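Long-range contact in exported gluconolactonase (Xanthomonas campestris pv. campestris, PDB 3DR2), which probably hydrolyses glucono-1,5-lactone to gluconate as a calcium-binding six-bladed beta-propeller of the SMP-30 family: residues N191-S205 with P241-W253. Sequence-based numbering, arbitrary orientation.
Sequences NGLAFSPDEQTLYVS and PDGFCVDRGGWLW. With CA (calcium ion), chain D.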
# COMPACT_ATOMS: atom_id res chain seq x y z
N ASN A 191 -1.87 -18.75 11.82
CA ASN A 191 -2.40 -17.79 10.86
C ASN A 191 -3.93 -17.78 10.81
O ASN A 191 -4.58 -17.00 11.50
CB ASN A 191 -1.82 -18.10 9.48
CG ASN A 191 -1.81 -16.89 8.58
OD1 ASN A 191 -2.73 -16.08 8.64
ND2 ASN A 191 -0.79 -16.77 7.74
N GLY A 192 -4.50 -18.64 9.98
CA GLY A 192 -5.95 -18.69 9.89
C GLY A 192 -6.53 -19.61 10.95
O GLY A 192 -5.81 -20.37 11.58
N LEU A 193 -7.83 -19.51 11.17
CA LEU A 193 -8.49 -20.37 12.14
C LEU A 193 -9.98 -20.41 11.85
O LEU A 193 -10.52 -19.49 11.23
CB LEU A 193 -8.26 -19.88 13.57
CG LEU A 193 -9.04 -18.65 14.07
CD1 LEU A 193 -8.89 -18.53 15.59
CD2 LEU A 193 -8.54 -17.40 13.38
N ALA A 194 -10.63 -21.48 12.31
CA ALA A 194 -12.06 -21.67 12.12
C ALA A 194 -12.53 -22.89 12.90
O ALA A 194 -11.79 -23.86 13.08
CB ALA A 194 -12.36 -21.87 10.63
N PHE A 195 -13.77 -22.83 13.38
CA PHE A 195 -14.37 -23.94 14.13
C PHE A 195 -15.16 -24.85 13.21
O PHE A 195 -15.62 -24.44 12.15
CB PHE A 195 -15.35 -23.42 15.18
CG PHE A 195 -14.74 -23.16 16.52
CD1 PHE A 195 -14.65 -21.87 17.02
CD2 PHE A 195 -14.28 -24.22 17.29
CE1 PHE A 195 -14.11 -21.64 18.28
CE2 PHE A 195 -13.73 -24.00 18.55
CZ PHE A 195 -13.64 -22.70 19.04
N SER A 196 -15.31 -26.10 13.63
CA SER A 196 -16.11 -27.05 12.87
C SER A 196 -17.54 -26.63 13.22
O SER A 196 -17.74 -25.87 14.18
CB SER A 196 -15.87 -28.47 13.37
OG SER A 196 -16.14 -28.56 14.76
N PRO A 197 -18.54 -27.10 12.47
CA PRO A 197 -19.90 -26.67 12.83
C PRO A 197 -20.30 -26.94 14.28
O PRO A 197 -20.92 -26.09 14.92
CB PRO A 197 -20.78 -27.40 11.81
CG PRO A 197 -19.91 -28.51 11.28
CD PRO A 197 -18.54 -27.90 11.24
N ASP A 198 -19.93 -28.10 14.82
CA ASP A 198 -20.29 -28.41 16.20
C ASP A 198 -19.34 -27.79 17.22
O ASP A 198 -19.49 -27.97 18.43
CB ASP A 198 -20.35 -29.94 16.41
CG ASP A 198 -19.00 -30.62 16.24
OD1 ASP A 198 -18.95 -31.86 16.35
OD2 ASP A 198 -17.98 -29.93 16.01
N GLU A 199 -18.36 -27.05 16.72
CA GLU A 199 -17.37 -26.40 17.56
C GLU A 199 -16.55 -27.34 18.45
O GLU A 199 -15.96 -26.91 19.43
CB GLU A 199 -18.03 -25.32 18.43
CG GLU A 199 -18.45 -24.08 17.65
CD GLU A 199 -18.86 -22.93 18.55
OE1 GLU A 199 -19.09 -21.82 18.02
OE2 GLU A 199 -18.97 -23.12 19.78
N GLN A 200 -16.52 -28.63 18.10
CA GLN A 200 -15.75 -29.60 18.88
C GLN A 200 -14.30 -29.63 18.40
O GLN A 200 -13.42 -30.13 19.10
CB GLN A 200 -16.36 -31.00 18.75
CG GLN A 200 -17.63 -31.22 19.56
CD GLN A 200 -18.10 -32.66 19.53
OE1 GLN A 200 -18.53 -33.16 18.49
NE2 GLN A 200 -18.01 -33.34 20.67
N THR A 201 -14.07 -29.10 17.20
CA THR A 201 -12.73 -29.07 16.63
C THR A 201 -12.38 -27.65 16.20
O THR A 201 -13.21 -26.96 15.61
CB THR A 201 -12.63 -30.00 15.39
OG1 THR A 201 -12.91 -31.35 15.78
CG2 THR A 201 -11.23 -29.93 14.78
N LEU A 202 -11.17 -27.22 16.52
CA LEU A 202 -10.71 -25.89 16.12
C LEU A 202 -9.56 -26.12 15.15
O LEU A 202 -8.60 -26.83 15.47
CB LEU A 202 -10.19 -25.10 17.33
CG LEU A 202 -10.09 -23.57 17.24
CD1 LEU A 202 -8.86 -23.10 18.00
CD2 LEU A 202 -10.03 -23.10 15.80
N TYR A 203 -9.66 -25.53 13.96
CA TYR A 203 -8.62 -25.66 12.96
C TYR A 203 -7.80 -24.38 12.97
O TYR A 203 -8.36 -23.28 13.04
CB TYR A 203 -9.22 -25.85 11.56
CG TYR A 203 -10.18 -27.01 11.43
CD1 TYR A 203 -11.55 -26.81 11.51
CD2 TYR A 203 -9.71 -28.30 11.21
CE1 TYR A 203 -12.44 -27.87 11.36
CE2 TYR A 203 -10.58 -29.37 11.06
CZ TYR A 203 -11.95 -29.14 11.13
OH TYR A 203 -12.83 -30.19 10.97
N VAL A 204 -6.48 -24.51 12.92
CA VAL A 204 -5.58 -23.36 12.93
C VAL A 204 -4.42 -23.66 11.99
O VAL A 204 -3.79 -24.70 12.11
CB VAL A 204 -4.98 -23.12 14.33
CG1 VAL A 204 -4.11 -21.87 14.32
CG2 VAL A 204 -6.09 -22.99 15.37
N SER A 205 -4.14 -22.76 11.05
CA SER A 205 -3.02 -23.02 10.16
C SER A 205 -1.75 -22.41 10.74
O SER A 205 -1.80 -21.47 11.53
CB SER A 205 -3.29 -22.45 8.75
OG SER A 205 -3.32 -21.04 8.75
N PRO A 241 -1.47 -22.18 3.50
CA PRO A 241 -2.90 -22.25 3.83
C PRO A 241 -3.04 -21.08 4.82
O PRO A 241 -2.94 -21.25 6.03
CB PRO A 241 -3.03 -23.61 4.50
CG PRO A 241 -1.70 -23.81 5.16
CD PRO A 241 -0.74 -23.31 4.11
N ASP A 242 -3.23 -19.89 4.26
CA ASP A 242 -3.34 -18.64 5.01
C ASP A 242 -4.63 -18.58 5.81
O ASP A 242 -4.67 -18.95 6.98
CB ASP A 242 -3.27 -17.47 4.02
CG ASP A 242 -2.79 -16.19 4.65
OD1 ASP A 242 -3.24 -15.86 5.77
OD2 ASP A 242 -1.97 -15.48 4.02
N GLY A 243 -5.69 -18.08 5.18
CA GLY A 243 -6.98 -18.00 5.84
C GLY A 243 -7.90 -19.05 5.25
O GLY A 243 -7.68 -19.50 4.13
N PHE A 244 -8.92 -19.44 6.00
CA PHE A 244 -9.86 -20.45 5.52
C PHE A 244 -11.17 -20.39 6.30
O PHE A 244 -11.27 -19.69 7.31
CB PHE A 244 -9.23 -21.84 5.66
CG PHE A 244 -8.72 -22.13 7.04
CD1 PHE A 244 -9.57 -22.60 8.03
CD2 PHE A 244 -7.37 -21.94 7.34
CE1 PHE A 244 -9.09 -22.86 9.32
CE2 PHE A 244 -6.88 -22.20 8.62
CZ PHE A 244 -7.74 -22.66 9.61
N CYS A 245 -12.17 -21.11 5.82
CA CYS A 245 -13.46 -21.14 6.50
C CYS A 245 -14.02 -22.55 6.46
O CYS A 245 -13.53 -23.40 5.72
CB CYS A 245 -14.44 -20.16 5.85
SG CYS A 245 -14.89 -20.55 4.14
N VAL A 246 -15.04 -22.79 7.27
CA VAL A 246 -15.69 -24.09 7.33
C VAL A 246 -17.19 -23.89 7.11
O VAL A 246 -17.79 -23.00 7.71
CB VAL A 246 -15.47 -24.77 8.69
CG1 VAL A 246 -16.19 -26.11 8.74
CG2 VAL A 246 -13.97 -24.96 8.94
N ASP A 247 -17.79 -24.72 6.25
CA ASP A 247 -19.22 -24.58 5.98
C ASP A 247 -20.07 -25.43 6.91
O ASP A 247 -19.55 -26.21 7.70
CB ASP A 247 -19.51 -24.91 4.50
CG ASP A 247 -19.27 -26.37 4.16
OD1 ASP A 247 -19.07 -26.66 2.95
OD2 ASP A 247 -19.28 -27.23 5.07
N ARG A 248 -21.39 -25.27 6.82
CA ARG A 248 -22.30 -26.02 7.69
C ARG A 248 -22.16 -27.53 7.58
O ARG A 248 -22.50 -28.26 8.51
CB ARG A 248 -23.75 -25.62 7.41
CG ARG A 248 -24.43 -24.86 8.55
CD ARG A 248 -24.33 -23.36 8.40
NE ARG A 248 -25.07 -22.88 7.23
CZ ARG A 248 -25.22 -21.59 6.91
NH1 ARG A 248 -24.70 -20.65 7.68
NH2 ARG A 248 -25.90 -21.25 5.82
N GLY A 249 -21.67 -28.01 6.44
CA GLY A 249 -21.49 -29.44 6.24
C GLY A 249 -20.19 -29.97 6.82
O GLY A 249 -19.97 -31.18 6.85
N GLY A 250 -19.33 -29.06 7.26
CA GLY A 250 -18.06 -29.47 7.85
C GLY A 250 -16.87 -29.42 6.91
O GLY A 250 -15.75 -29.75 7.31
N TRP A 251 -17.10 -29.03 5.66
CA TRP A 251 -16.00 -28.95 4.71
C TRP A 251 -15.19 -27.70 5.01
O TRP A 251 -15.73 -26.67 5.38
CB TRP A 251 -16.51 -28.85 3.27
CG TRP A 251 -17.17 -30.07 2.75
CD1 TRP A 251 -17.31 -31.27 3.38
CD2 TRP A 251 -17.79 -30.22 1.47
NE1 TRP A 251 -17.99 -32.16 2.57
CE2 TRP A 251 -18.29 -31.53 1.39
CE3 TRP A 251 -17.96 -29.36 0.37
CZ2 TRP A 251 -18.96 -32.01 0.26
CZ3 TRP A 251 -18.63 -29.83 -0.75
CH2 TRP A 251 -19.12 -31.15 -0.79
N LEU A 252 -13.88 -27.82 4.85
CA LEU A 252 -12.98 -26.70 5.09
C LEU A 252 -12.46 -26.18 3.75
O LEU A 252 -11.81 -26.92 3.00
CB LEU A 252 -11.83 -27.14 6.00
CG LEU A 252 -10.88 -26.06 6.52
CD1 LEU A 252 -10.21 -26.53 7.79
CD2 LEU A 252 -9.85 -25.71 5.46
N TRP A 253 -12.78 -24.93 3.45
CA TRP A 253 -12.35 -24.27 2.22
C TRP A 253 -11.17 -23.39 2.59
O TRP A 253 -11.33 -22.41 3.32
CB TRP A 253 -13.50 -23.42 1.65
CG TRP A 253 -14.77 -24.20 1.40
CD1 TRP A 253 -15.47 -24.93 2.31
CD2 TRP A 253 -15.47 -24.32 0.16
NE1 TRP A 253 -16.57 -25.51 1.72
CE2 TRP A 253 -16.60 -25.15 0.40
CE3 TRP A 253 -15.27 -23.82 -1.13
CZ2 TRP A 253 -17.51 -25.49 -0.61
CZ3 TRP A 253 -16.18 -24.15 -2.14
CH2 TRP A 253 -17.29 -24.98 -1.87
CA CA D . -3.94 -14.37 7.51
O HOH W 1 0.09 -14.80 5.62
O HOH W 2 -8.99 -18.11 8.71
O HOH W 3 -12.61 -18.40 9.49
O HOH W 4 -15.36 -29.66 10.20
O HOH W 5 -5.66 -15.96 8.06
O HOH W 6 -2.06 -12.78 6.89
O HOH W 7 -5.61 -12.79 8.23
O HOH W 8 -5.56 -14.58 5.69
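G192 and G243, the latter just before strand 244-246, face each other, their CA atoms 4.2 Å apart. Strands 191-195 and 244-246 run nearly parallel, 5° between their directions, with axes 6.2 Å apart at closest approach. They belong to different sheets, and water joins them further along. One water accepts from the N atoms of L193 and F244; another donates to their O atoms.

The F244 ring is inserted between the sheets. Its chi1 of 53° tucks CG in over the backbone and carries the ring end to the hairpin of 191-205. CZ lies 3.5 Å from L193 CA, while the ring edge meets Y203 O and S205 CB. A194 CB packs on F244 CE1 and V246 CG2. L252 CD1 covers one face of the Y203 ring in a CH-pi contact, 3.9 Å from the ring centroid. V246 crosses Y203 at about a right angle and also touches P197. A water links Y203 OH to G250 O at the outer end.

At the other end, N191 OD1 and D242 OD1 each bind the calcium at 2.4 Å. These oxygens lie 2.9 Å apart, held together by the metal. The amide and carboxylate planes are 65° apart. A water bridges N191 ND2 to D242 OD2, and T207 OG1 is also hydrogen-bonded to that ND2. E48, N134 and four waters complete the metal shell.

Innermost strands of adjacent blades packing side by side, with metal ligands at their central ends, are characteristic of the six-bladed beta-propeller of SMP-30/gluconolactonase enzymes.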